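Local coordinates for phenylalanyl-tRNA synthetase beta chain (Pyrococcus horikoshii, PDB 2CXI), which forms the beta subunit of the ligase that joins phenylalanine to tRNA(Phe) using ATP, here as an N-terminal fragment with the B3/4 editing domain and the B5 domain, at residues Met174-Ile179 with Tyr199-Asp204; Ser211-Ile216 with Phe232-Gly237; Glu127-Thr132 with Val140-Phe145; Leu131-Arg136 with Met244-Val249; Asp117-Met122 with Gly222-Asp227. One frame throughout, in Å; residues are numbered along the deposited sequence. Where two conformers were deposited one is given.

Contact 1 (Met174-Ile179 with Tyr199-Asp204)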
# COMPACT_ATOMS: atom_id res chain seq x y z
N MSE A 174 -20.37 -7.09 -22.59
CA MSE A 174 -20.15 -6.97 -24.02
C MSE A 174 -18.85 -6.20 -24.22
O MSE A 174 -18.48 -5.41 -23.35
CB MSE A 174 -21.25 -6.13 -24.65
CG MSE A 174 -22.59 -6.80 -24.70
SE MSE A 174 -23.86 -5.41 -25.33
CE MSE A 174 -25.35 -6.68 -25.78
N THR A 175 -18.19 -6.38 -25.37
CA THR A 175 -17.02 -5.55 -25.66
C THR A 175 -17.44 -4.09 -25.81
O THR A 175 -18.61 -3.76 -26.10
CB THR A 175 -16.28 -5.99 -26.95
OG1 THR A 175 -17.08 -5.65 -28.08
CG2 THR A 175 -16.09 -7.49 -27.04
N LEU A 176 -16.48 -3.21 -25.62
CA LEU A 176 -16.70 -1.79 -25.80
C LEU A 176 -17.25 -1.51 -27.19
O LEU A 176 -18.17 -0.74 -27.35
CB LEU A 176 -15.39 -1.03 -25.56
CG LEU A 176 -15.02 -0.63 -24.15
CD1 LEU A 176 -15.60 -1.50 -23.01
CD2 LEU A 176 -13.56 -0.34 -24.01
N GLU A 177 -16.66 -2.16 -28.18
CA GLU A 177 -17.14 -2.15 -29.54
C GLU A 177 -18.63 -2.50 -29.68
O GLU A 177 -19.39 -1.75 -30.29
CB GLU A 177 -16.26 -3.10 -30.37
CG GLU A 177 -15.17 -2.36 -31.10
CD GLU A 177 -15.77 -1.28 -31.98
OE1 GLU A 177 -15.45 -0.09 -31.77
OE2 GLU A 177 -16.61 -1.63 -32.84
N GLU A 178 -19.03 -3.62 -29.07
CA GLU A 178 -20.42 -4.07 -29.10
C GLU A 178 -21.35 -3.09 -28.42
O GLU A 178 -22.50 -2.92 -28.85
CB GLU A 178 -20.57 -5.44 -28.44
CG GLU A 178 -19.79 -6.53 -29.16
CD GLU A 178 -19.91 -7.90 -28.51
OE1 GLU A 178 -19.83 -8.02 -27.26
OE2 GLU A 178 -20.06 -8.87 -29.28
N ILE A 179 -20.88 -2.46 -27.34
CA ILE A 179 -21.70 -1.46 -26.65
C ILE A 179 -21.97 -0.26 -27.57
O ILE A 179 -23.11 0.19 -27.67
CB ILE A 179 -21.05 -1.02 -25.31
CG1 ILE A 179 -20.89 -2.24 -24.35
CG2 ILE A 179 -21.90 0.07 -24.64
CD1 ILE A 179 -20.07 -1.90 -23.02
N TYR A 199 -10.87 3.55 -26.22
CA TYR A 199 -12.04 4.25 -25.63
C TYR A 199 -11.80 4.55 -24.16
O TYR A 199 -11.11 3.78 -23.47
CB TYR A 199 -13.34 3.45 -25.81
CG TYR A 199 -13.69 3.05 -27.22
CD1 TYR A 199 -13.29 3.83 -28.32
CD2 TYR A 199 -14.44 1.90 -27.46
CE1 TYR A 199 -13.62 3.47 -29.62
CE2 TYR A 199 -14.79 1.53 -28.76
CZ TYR A 199 -14.35 2.32 -29.83
OH TYR A 199 -14.70 1.97 -31.11
N PRO A 200 -12.33 5.68 -23.66
CA PRO A 200 -12.14 6.03 -22.24
C PRO A 200 -12.91 5.03 -21.38
O PRO A 200 -14.05 4.67 -21.70
CB PRO A 200 -12.76 7.44 -22.12
CG PRO A 200 -12.97 7.93 -23.56
CD PRO A 200 -13.16 6.68 -24.37
N LEU A 201 -12.29 4.59 -20.30
CA LEU A 201 -12.94 3.71 -19.36
C LEU A 201 -12.64 4.20 -17.93
O LEU A 201 -11.51 4.57 -17.61
CB LEU A 201 -12.44 2.27 -19.56
CG LEU A 201 -13.43 1.15 -19.29
CD1 LEU A 201 -14.64 1.29 -20.22
CD2 LEU A 201 -12.72 -0.21 -19.53
N LEU A 202 -13.66 4.22 -17.09
CA LEU A 202 -13.51 4.55 -15.66
C LEU A 202 -13.64 3.24 -14.87
O LEU A 202 -14.69 2.62 -14.90
CB LEU A 202 -14.62 5.53 -15.24
CG LEU A 202 -14.51 6.16 -13.84
CD1 LEU A 202 -13.13 6.94 -13.58
CD2 LEU A 202 -15.77 7.03 -13.55
N ILE A 203 -12.58 2.83 -14.18
CA ILE A 203 -12.47 1.47 -13.65
C ILE A 203 -11.84 1.49 -12.26
O ILE A 203 -10.98 2.37 -11.97
CB ILE A 203 -11.68 0.55 -14.66
CG1 ILE A 203 -11.65 -0.91 -14.18
CG2 ILE A 203 -10.27 0.97 -14.84
CD1 ILE A 203 -11.34 -1.92 -15.32
N ASP A 204 -12.28 0.60 -11.38
CA ASP A 204 -11.75 0.67 -10.04
C ASP A 204 -10.57 -0.31 -9.89
O ASP A 204 -10.16 -0.96 -10.87
CB ASP A 204 -12.81 0.55 -8.93
CG ASP A 204 -13.30 -0.90 -8.70
OD1 ASP A 204 -12.79 -1.86 -9.32
OD2 ASP A 204 -14.22 -1.15 -7.88

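Contact 2 (Ser211-Ile216 with Phe232-Gly237)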
# COMPACT_ATOMS: atom_id res chain seq x y z
N SER A 211 -17.92 3.02 -15.72
CA SER A 211 -18.57 3.58 -16.89
C SER A 211 -17.59 3.64 -18.06
O SER A 211 -16.37 3.44 -17.88
CB SER A 211 -19.06 5.01 -16.55
OG SER A 211 -17.93 5.90 -16.43
N MSE A 212 -18.12 3.90 -19.26
CA MSE A 212 -17.28 4.31 -20.37
C MSE A 212 -17.65 5.74 -20.76
O MSE A 212 -18.61 5.93 -21.52
CB MSE A 212 -17.51 3.35 -21.55
CG MSE A 212 -16.88 3.82 -22.84
SE MSE A 212 -16.96 2.47 -24.31
CE MSE A 212 -18.77 2.10 -24.31
N PRO A 213 -16.97 6.78 -20.21
CA PRO A 213 -17.30 8.16 -20.63
C PRO A 213 -17.07 8.37 -22.14
O PRO A 213 -16.12 7.78 -22.71
CB PRO A 213 -16.33 9.01 -19.80
CG PRO A 213 -16.02 8.16 -18.57
CD PRO A 213 -15.94 6.74 -19.17
N PRO A 214 -17.89 9.16 -22.81
CA PRO A 214 -19.09 9.81 -22.27
C PRO A 214 -20.36 9.08 -22.69
O PRO A 214 -21.38 9.72 -23.00
CB PRO A 214 -19.06 11.17 -22.98
CG PRO A 214 -18.54 10.82 -24.39
CD PRO A 214 -17.62 9.60 -24.20
N ILE A 215 -20.31 7.75 -22.70
CA ILE A 215 -21.31 6.89 -23.34
C ILE A 215 -22.37 6.33 -22.37
O ILE A 215 -23.54 6.65 -22.49
CB ILE A 215 -20.61 5.74 -24.12
CG1 ILE A 215 -19.58 6.30 -25.14
CG2 ILE A 215 -21.67 4.79 -24.81
CD1 ILE A 215 -20.17 7.29 -26.23
N ILE A 216 -21.94 5.54 -21.38
CA ILE A 216 -22.89 4.86 -20.50
C ILE A 216 -22.18 4.36 -19.25
O ILE A 216 -20.99 4.00 -19.30
CB ILE A 216 -23.54 3.63 -21.26
CG1 ILE A 216 -24.77 3.06 -20.52
CG2 ILE A 216 -22.47 2.56 -21.65
CD1 ILE A 216 -25.94 4.05 -20.54
N PHE A 232 -19.72 9.24 -5.46
CA PHE A 232 -18.47 9.52 -6.15
C PHE A 232 -18.89 10.13 -7.52
O PHE A 232 -19.71 9.54 -8.26
CB PHE A 232 -17.64 8.22 -6.32
CG PHE A 232 -16.38 8.41 -7.16
CD1 PHE A 232 -16.34 7.97 -8.50
CD2 PHE A 232 -15.24 9.01 -6.60
CE1 PHE A 232 -15.18 8.15 -9.29
CE2 PHE A 232 -14.07 9.19 -7.40
CZ PHE A 232 -14.05 8.76 -8.72
N ILE A 233 -18.38 11.30 -7.82
CA ILE A 233 -18.80 12.00 -9.08
C ILE A 233 -17.61 12.14 -10.02
O ILE A 233 -16.53 12.52 -9.57
CB ILE A 233 -19.38 13.40 -8.76
CG1 ILE A 233 -20.61 13.33 -7.80
CG2 ILE A 233 -19.77 14.18 -10.10
CD1 ILE A 233 -20.76 14.64 -6.97
N ASP A 234 -17.79 11.84 -11.30
CA ASP A 234 -16.72 12.11 -12.28
C ASP A 234 -17.26 13.08 -13.33
O ASP A 234 -18.45 13.01 -13.69
CB ASP A 234 -16.17 10.82 -12.93
CG ASP A 234 -17.00 10.33 -14.15
OD1 ASP A 234 -16.51 10.41 -15.31
OD2 ASP A 234 -18.15 9.88 -14.03
N VAL A 235 -16.40 13.98 -13.80
CA VAL A 235 -16.77 14.84 -14.92
C VAL A 235 -15.64 14.83 -15.89
O VAL A 235 -14.49 15.05 -15.49
CB VAL A 235 -16.98 16.30 -14.48
CG1 VAL A 235 -17.66 17.10 -15.64
CG2 VAL A 235 -17.79 16.39 -13.14
N THR A 236 -15.95 14.54 -17.15
CA THR A 236 -14.94 14.49 -18.20
C THR A 236 -15.24 15.48 -19.33
O THR A 236 -16.41 15.85 -19.56
CB THR A 236 -14.80 13.08 -18.79
OG1 THR A 236 -16.09 12.61 -19.21
CG2 THR A 236 -14.29 12.05 -17.70
N GLY A 237 -14.19 15.81 -20.09
CA GLY A 237 -14.37 16.64 -21.26
C GLY A 237 -13.05 17.15 -21.78
O GLY A 237 -12.01 16.52 -21.55
O HOH W 1 -19.04 8.36 -16.18

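Contact 3 (Glu127-Thr132 with Val140-Phe145)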
# COMPACT_ATOMS: atom_id res chain seq x y z
N GLU A 127 -28.09 15.53 -16.52
CA GLU A 127 -28.49 15.61 -17.91
C GLU A 127 -28.53 17.04 -18.42
O GLU A 127 -28.10 17.31 -19.53
CB GLU A 127 -29.86 14.95 -18.13
CG GLU A 127 -29.90 13.46 -17.76
CD GLU A 127 -31.32 12.85 -17.67
OE1 GLU A 127 -32.35 13.58 -17.83
OE2 GLU A 127 -31.40 11.63 -17.43
N LYS A 128 -29.11 17.96 -17.65
CA LYS A 128 -29.23 19.37 -18.13
C LYS A 128 -27.87 20.01 -18.30
O LYS A 128 -27.61 20.70 -19.29
CB LYS A 128 -30.06 20.21 -17.17
CG LYS A 128 -31.49 19.70 -16.97
CD LYS A 128 -32.36 19.85 -18.24
CE LYS A 128 -33.62 19.01 -18.09
NZ LYS A 128 -34.60 19.26 -19.22
N ILE A 129 -26.94 19.77 -17.36
CA ILE A 129 -25.58 20.30 -17.57
C ILE A 129 -24.94 19.72 -18.85
O ILE A 129 -24.37 20.46 -19.67
CB ILE A 129 -24.65 20.06 -16.33
CG1 ILE A 129 -25.18 20.88 -15.12
CG2 ILE A 129 -23.19 20.46 -16.70
CD1 ILE A 129 -24.42 20.64 -13.86
N ALA A 130 -25.02 18.41 -19.01
CA ALA A 130 -24.42 17.74 -20.16
C ALA A 130 -25.02 18.16 -21.49
O ALA A 130 -24.32 18.26 -22.47
CB ALA A 130 -24.52 16.22 -20.02
N LEU A 131 -26.33 18.40 -21.52
CA LEU A 131 -26.98 18.77 -22.79
C LEU A 131 -26.55 20.13 -23.30
O LEU A 131 -26.12 20.25 -24.45
CB LEU A 131 -28.51 18.73 -22.66
CG LEU A 131 -29.41 19.32 -23.76
CD1 LEU A 131 -29.31 18.60 -25.08
CD2 LEU A 131 -30.85 19.26 -23.22
N THR A 132 -26.71 21.14 -22.43
CA THR A 132 -26.58 22.56 -22.75
C THR A 132 -25.16 23.08 -22.57
O THR A 132 -24.48 23.48 -23.52
CB THR A 132 -27.47 23.37 -21.77
OG1 THR A 132 -28.82 22.88 -21.82
CG2 THR A 132 -27.61 24.78 -22.22
N VAL A 140 -18.84 18.27 -21.67
CA VAL A 140 -19.01 17.91 -20.25
C VAL A 140 -19.94 16.72 -20.17
O VAL A 140 -21.10 16.78 -20.65
CB VAL A 140 -19.63 19.07 -19.39
CG1 VAL A 140 -19.87 18.57 -17.93
CG2 VAL A 140 -18.74 20.27 -19.35
N ALA A 141 -19.44 15.62 -19.59
CA ALA A 141 -20.27 14.45 -19.27
C ALA A 141 -20.08 14.14 -17.79
O ALA A 141 -18.96 14.22 -17.28
CB ALA A 141 -19.85 13.23 -20.15
N ILE A 142 -21.17 13.86 -17.08
CA ILE A 142 -21.13 13.69 -15.63
C ILE A 142 -21.56 12.29 -15.31
O ILE A 142 -22.65 11.85 -15.74
CB ILE A 142 -22.05 14.72 -14.89
CG1 ILE A 142 -21.57 16.15 -15.19
CG2 ILE A 142 -22.12 14.43 -13.32
CD1 ILE A 142 -22.68 17.25 -14.97
N GLY A 143 -20.74 11.61 -14.54
CA GLY A 143 -21.15 10.33 -13.93
C GLY A 143 -21.32 10.45 -12.40
O GLY A 143 -20.59 11.22 -11.73
N ILE A 144 -22.29 9.70 -11.87
CA ILE A 144 -22.47 9.61 -10.41
C ILE A 144 -22.55 8.15 -9.99
O ILE A 144 -23.16 7.33 -10.69
CB ILE A 144 -23.72 10.37 -9.96
CG1 ILE A 144 -23.58 11.86 -10.29
CG2 ILE A 144 -23.87 10.28 -8.46
CD1 ILE A 144 -24.93 12.59 -10.24
N PHE A 145 -21.92 7.85 -8.86
CA PHE A 145 -21.68 6.48 -8.41
C PHE A 145 -21.82 6.38 -6.90
O PHE A 145 -21.54 7.34 -6.19
CB PHE A 145 -20.29 5.97 -8.86
CG PHE A 145 -20.08 6.07 -10.37
CD1 PHE A 145 -19.50 7.22 -10.91
CD2 PHE A 145 -20.58 5.08 -11.24
CE1 PHE A 145 -19.35 7.36 -12.32
CE2 PHE A 145 -20.43 5.20 -12.63
CZ PHE A 145 -19.80 6.34 -13.16

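Contact 4 (Leu131-Arg136 with Met244-Val249)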
# COMPACT_ATOMS: atom_id res chain seq x y z
N LEU A 131 -26.33 18.40 -21.52
CA LEU A 131 -26.98 18.77 -22.79
C LEU A 131 -26.55 20.13 -23.30
O LEU A 131 -26.12 20.25 -24.45
CB LEU A 131 -28.51 18.73 -22.66
CG LEU A 131 -29.41 19.32 -23.76
CD1 LEU A 131 -29.31 18.60 -25.08
CD2 LEU A 131 -30.85 19.26 -23.22
N THR A 132 -26.71 21.14 -22.43
CA THR A 132 -26.58 22.56 -22.75
C THR A 132 -25.16 23.08 -22.57
O THR A 132 -24.48 23.48 -23.52
CB THR A 132 -27.47 23.37 -21.77
OG1 THR A 132 -28.82 22.88 -21.82
CG2 THR A 132 -27.61 24.78 -22.22
N PHE A 133 -24.72 23.09 -21.33
CA PHE A 133 -23.36 23.54 -20.99
C PHE A 133 -22.33 22.61 -21.63
O PHE A 133 -21.31 23.05 -22.15
CB PHE A 133 -23.22 23.57 -19.46
CG PHE A 133 -21.94 24.17 -18.96
CD1 PHE A 133 -21.74 25.53 -18.99
CD2 PHE A 133 -20.95 23.35 -18.40
CE1 PHE A 133 -20.55 26.10 -18.47
CE2 PHE A 133 -19.75 23.88 -17.91
CZ PHE A 133 -19.56 25.26 -17.92
N GLY A 134 -22.63 21.31 -21.65
CA GLY A 134 -21.64 20.33 -22.12
C GLY A 134 -21.75 19.92 -23.59
O GLY A 134 -21.11 18.96 -24.02
N ARG A 135 -22.60 20.61 -24.35
CA ARG A 135 -22.82 20.36 -25.80
C ARG A 135 -23.07 18.88 -26.12
O ARG A 135 -22.25 18.21 -26.77
CB ARG A 135 -21.69 20.92 -26.69
CG ARG A 135 -21.16 22.31 -26.32
CD ARG A 135 -22.00 23.60 -26.65
NE ARG A 135 -22.69 23.61 -27.93
CZ ARG A 135 -23.27 24.69 -28.47
NH1 ARG A 135 -23.23 25.86 -27.87
NH2 ARG A 135 -23.91 24.60 -29.63
N ARG A 136 -24.21 18.40 -25.63
CA ARG A 136 -24.67 17.04 -25.81
C ARG A 136 -23.55 16.07 -25.36
O ARG A 136 -23.21 15.11 -26.09
CB ARG A 136 -25.11 16.82 -27.27
CG ARG A 136 -26.32 17.66 -27.73
CD ARG A 136 -26.73 17.29 -29.14
NE ARG A 136 -25.73 17.80 -30.09
CZ ARG A 136 -25.81 17.68 -31.41
NH1 ARG A 136 -26.85 17.03 -31.98
NH2 ARG A 136 -24.85 18.20 -32.19
N MSE A 244 -14.46 21.52 -14.35
CA MSE A 244 -14.43 21.99 -12.96
C MSE A 244 -15.66 22.80 -12.57
O MSE A 244 -16.17 22.66 -11.49
CB MSE A 244 -13.17 22.79 -12.71
CG MSE A 244 -11.94 21.92 -12.82
SE MSE A 244 -11.54 21.13 -11.09
CE MSE A 244 -10.59 22.71 -10.27
N LEU A 245 -16.11 23.67 -13.47
CA LEU A 245 -17.36 24.41 -13.24
C LEU A 245 -18.51 23.44 -12.98
O LEU A 245 -19.21 23.57 -11.98
CB LEU A 245 -17.67 25.33 -14.44
CG LEU A 245 -18.78 26.37 -14.24
CD1 LEU A 245 -20.20 25.73 -14.34
CD2 LEU A 245 -18.55 27.19 -12.96
N ALA A 246 -18.66 22.46 -13.88
CA ALA A 246 -19.73 21.47 -13.80
C ALA A 246 -19.64 20.66 -12.47
O ALA A 246 -20.64 20.41 -11.76
CB ALA A 246 -19.64 20.55 -15.00
N LEU A 247 -18.42 20.27 -12.11
CA LEU A 247 -18.22 19.54 -10.85
C LEU A 247 -18.63 20.41 -9.65
O LEU A 247 -19.29 19.94 -8.71
CB LEU A 247 -16.72 19.18 -10.72
CG LEU A 247 -16.36 18.41 -9.44
CD1 LEU A 247 -16.98 16.94 -9.53
CD2 LEU A 247 -14.82 18.37 -9.23
N ASN A 248 -18.24 21.69 -9.69
CA ASN A 248 -18.57 22.62 -8.66
C ASN A 248 -20.08 22.77 -8.50
O ASN A 248 -20.57 22.81 -7.38
CB ASN A 248 -17.92 23.97 -8.92
CG ASN A 248 -16.35 23.93 -8.79
OD1 ASN A 248 -15.64 24.89 -9.14
ND2 ASN A 248 -15.85 22.86 -8.24
N VAL A 249 -20.79 22.90 -9.62
CA VAL A 249 -22.25 22.95 -9.59
C VAL A 249 -22.82 21.66 -8.90
O VAL A 249 -23.64 21.75 -8.00
CB VAL A 249 -22.82 23.18 -11.02
CG1 VAL A 249 -24.34 22.91 -11.07
CG2 VAL A 249 -22.47 24.63 -11.50

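Contact 5 (Asp117-Met122 with Gly222-Asp227)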
# COMPACT_ATOMS: atom_id res chain seq x y z
N ASP A 117 -37.22 12.55 -4.73
CA ASP A 117 -37.01 13.94 -5.18
C ASP A 117 -35.53 14.30 -5.35
O ASP A 117 -35.14 14.86 -6.38
CB ASP A 117 -37.66 14.91 -4.23
CG ASP A 117 -39.19 15.06 -4.48
OD1 ASP A 117 -39.74 14.43 -5.41
OD2 ASP A 117 -39.89 15.81 -3.78
N SER A 118 -34.72 14.05 -4.33
CA SER A 118 -33.28 14.39 -4.42
C SER A 118 -32.55 13.57 -5.48
O SER A 118 -31.72 14.11 -6.23
CB SER A 118 -32.57 14.34 -3.08
OG SER A 118 -32.72 13.11 -2.42
N LEU A 119 -32.87 12.29 -5.59
CA LEU A 119 -32.23 11.47 -6.63
C LEU A 119 -32.62 11.91 -8.05
O LEU A 119 -31.79 11.95 -8.98
CB LEU A 119 -32.60 9.99 -6.42
CG LEU A 119 -31.91 8.95 -7.30
CD1 LEU A 119 -30.35 9.15 -7.20
CD2 LEU A 119 -32.42 7.54 -6.81
N SER A 120 -33.88 12.26 -8.23
CA SER A 120 -34.31 12.67 -9.52
C SER A 120 -33.72 14.07 -9.89
O SER A 120 -33.33 14.28 -11.04
CB SER A 120 -35.84 12.56 -9.67
OG SER A 120 -36.45 13.81 -9.76
N GLN A 121 -33.61 15.00 -8.94
CA GLN A 121 -32.95 16.28 -9.19
C GLN A 121 -31.45 16.12 -9.62
O GLN A 121 -30.95 16.79 -10.55
CB GLN A 121 -33.05 17.17 -7.95
CG GLN A 121 -34.42 17.82 -7.75
CD GLN A 121 -34.84 18.59 -9.00
OE1 GLN A 121 -34.16 19.54 -9.41
NE2 GLN A 121 -35.89 18.12 -9.66
N MSE A 122 -30.75 15.27 -8.89
CA MSE A 122 -29.33 15.01 -9.17
C MSE A 122 -29.18 14.46 -10.59
O MSE A 122 -28.35 14.95 -11.35
CB MSE A 122 -28.77 14.07 -8.11
CG MSE A 122 -27.26 13.79 -8.14
SE MSE A 122 -26.79 12.34 -6.80
CE MSE A 122 -28.40 12.58 -5.75
N GLY A 222 -21.22 0.27 -8.82
CA GLY A 222 -21.43 1.59 -8.22
C GLY A 222 -22.78 2.24 -8.47
O GLY A 222 -22.88 3.49 -8.50
N ARG A 223 -23.83 1.44 -8.62
CA ARG A 223 -25.18 2.01 -8.84
C ARG A 223 -25.69 2.86 -7.69
O ARG A 223 -25.58 2.48 -6.52
CB ARG A 223 -26.17 0.89 -9.18
CG ARG A 223 -25.82 0.22 -10.50
CD ARG A 223 -26.23 1.02 -11.74
NE ARG A 223 -27.65 1.36 -11.78
CZ ARG A 223 -28.62 0.51 -12.13
NH1 ARG A 223 -28.34 -0.74 -12.44
NH2 ARG A 223 -29.88 0.93 -12.17
N VAL A 224 -26.19 4.05 -8.01
CA VAL A 224 -26.79 4.95 -7.03
C VAL A 224 -28.28 4.61 -6.84
O VAL A 224 -29.04 4.51 -7.80
CB VAL A 224 -26.68 6.44 -7.45
CG1 VAL A 224 -27.25 7.37 -6.37
CG2 VAL A 224 -25.21 6.85 -7.75
N THR A 225 -28.68 4.45 -5.59
CA THR A 225 -30.10 4.23 -5.26
C THR A 225 -30.49 5.25 -4.19
O THR A 225 -29.64 6.01 -3.72
CB THR A 225 -30.35 2.77 -4.74
OG1 THR A 225 -29.77 2.64 -3.44
CG2 THR A 225 -29.65 1.68 -5.61
N THR A 226 -31.76 5.25 -3.75
CA THR A 226 -32.10 6.09 -2.58
C THR A 226 -31.43 5.61 -1.27
O THR A 226 -31.45 6.33 -0.28
CB THR A 226 -33.64 6.17 -2.37
OG1 THR A 226 -34.15 4.85 -2.22
CG2 THR A 226 -34.34 6.71 -3.63
N ASP A 227 -30.84 4.40 -1.25
CA ASP A 227 -30.04 3.94 -0.09
C ASP A 227 -28.59 4.45 -0.10
O ASP A 227 -27.87 4.37 0.92
CB ASP A 227 -30.02 2.43 0.01
CG ASP A 227 -31.39 1.87 0.34
OD1 ASP A 227 -32.11 2.48 1.16
OD2 ASP A 227 -31.85 0.84 -0.19

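Contact 1 (Met174-Ile179 with Tyr199-Asp204)
The start of helix 176-182 lies against strand 199-204 of the mixed sheet in the B3/4 domain, with L176 against the edge of Y199 and the side chain of L201. The first residue of the helix carries most of the contact: CB of L176 sits at the rim of the tyrosine ring, in its plane, 3.6 Å from CD2 of Y199. Further out, with CG beside its backbone N (chi1 -86°), L176 brings CD1 to 4.1 Å from CD1 of L201, the two leucine side chains meeting at a slant. Y199 and L201 both face the helix, as alternate residues of a strand do, while P200 between them turns to Y156 and L97. The helix opens with a capping box built on T175. OG1 of this N-cap residue accepts from N of E178 at 3.0 Å, and OE1 of E178 in return accepts from N of T175 over the same 3.0 Å, on the anti side of the carboxylate and 26° out of its plane. E177 extends toward the phenolic end of Y199, but its modelled approach is too close to be trusted; the Y199 hydroxyl is hydrogen-bonded to O of K194. Beyond the leucine pair, M212 of the next strand and F165 both pack on L176 and L201.

Contact 2 (Ser211-Ile216 with Phe232-Gly237)
D234 and T236, two alternate residues on one side of strand 231-237, look across at S211 at the end of strand 209-212 and P213 just after it. The two carboxylate oxygens of D234 have different partners. OD1 rests 4.0 Å from CG of P213, a loose approach to that ring carbon, whereas OD2 accepts a bond from a water at 2.8 Å. That water also lies 2.7 Å from OG of S211 and makes a polar bridge between the two segments in a buried place. CG of D234 lies between its backbone N and carbonyl carbon (chi1 85°), on the side of the strand facing P213, and F145 and L202 pack around the side chain. The strand itself is an interior one of the mixed sheet, paired antiparallel with both 103-110 and 140-146. Facing it, the chain from S211 forms a classic beta bulge, in which I215 and I216 both stand opposite M212; N of I215 donates to O of M212 at 2.8 Å, and the turn contains a cis peptide bond before P214. Two residues further along, OG1 of T236 touches CB of P213 at 3.7 Å, while its polar partner is NE of R101. R137 NH1 binds the carbonyl oxygens of P214 and I215 on the bulge.

Contact 3 (Glu127-Thr132 with Val140-Phe145)
This is a helix-on-sheet contact in the interior of the B3/4 domain, in which I129 and A130 near the end of helix 116-133 pack on V140 and I142 of the strand that follows. Helix and strand run nearly antiparallel, at 162°, and their local axes come within 7.2 Å. CG2 of I129, anti to the backbone N, makes the main apolar contact. It lies 3.7 Å from CD1 of I142 and 4.0 Å from CG1 of V140, so one methyl settles between the two strand residues. The isoleucine side chains cross at about a right angle, the end of I142 laid over CB and CG2 of I129. V140 and I142 face the helix; A141 turns its methyl to the other side of the strand, toward P214, R101 and T236. Helix and strand are consecutive in the chain, with seven residues between the two segments. The short side chain of A130 is consistent with the close approach of the backbones, its CA standing 5.4 Å from CA of A141. CA of A130 lies 3.5 Å from O of V140, a bent and weak CA-H...O contact (135° at H), and its CB is equally near the same atom. The helix widens here into a pi-type turn at 129-132. Helix 240-255 covers the cluster from another side, A246 packing on both I129 and V140 and V249 on I129.

Contact 4 (Leu131-Arg136 with Met244-Val249)
F133, in the last turn of helix 116-133, packs on L245 and A246 of helix 240-255, joining two helices of the B3/4 domain. The contact across the segments is apolar. CZ at the far end of the ring comes within 3.7 Å of CD1 of L245 and 3.9 Å of its CG, the leucine lying obliquely to the ring. CG of F133 is anti to its backbone N (chi1 -173°), which reaches the ring out toward the second helix. Replacing F133 with an alanine would probably open a gap beside L245 and leave K242 without its aromatic partner. Polar interactions frame this packing from outside the two segments: K242 makes a cation-pi interaction with the ring and its NZ also bonds to O of F133. The side chain of L245 lies about 7 Å from that of D331, a predicted magnesium ligand shared with the alpha subunit. Beside CZ, CE2 of F133 approaches CB of A246 at 4.4 Å.

Contact 5 (Asp117-Met122 with Gly222-Asp227)
L119 of helix 116-133 faces V224 and T226 in the loop before strand 231-237. Its two methyls divide the work. CD1 touches CG1 of V224 at 3.7 Å, the two side chains running past each other in opposite directions, while CD2 meets CG2 of T226 at 3.8 Å and stands 4.0 Å from the backbone C of T225. The side chain of T226 crosses that of L119 at about a right angle. A chi1 of -173° swings CG of L119 opposite to the backbone N and puts the two methyls against V224 and T226. The loop is shaped by an ST turn: OG1 of T225 accepts from N of D227 at 3.0 Å, and N of T225 is in turn bonded to OG1 of T228. The turn encloses T226, whose CG2 meets the leucine. On the inner side, toward the sheet, I144 of strand 140-146 packs on both V224 and M122, and M122 continues to M250 and L254 of helix 240-255.

In the fold
Contacts 3 and 4 adjoin, their centres 6 Å apart; both use the end of helix 116-133, and N of G134 lies 2.8 Å from O of I129. Contact 5 uses the same helix, with its centre 14 Å from that of contact 3, and the two touch where CB of F145 lies 3.6 Å from O of G222. Contacts 2 and 3 share the sheet: their strands are neighbours, with O of D234 2.8 Å from N of G143. Contact 1 continues the sheet outward, N of L202 lying 2.9 Å from O of S211 in contact 2. Contact 4 alone comes near the predicted magnesium site at D331; the other four lie away from it.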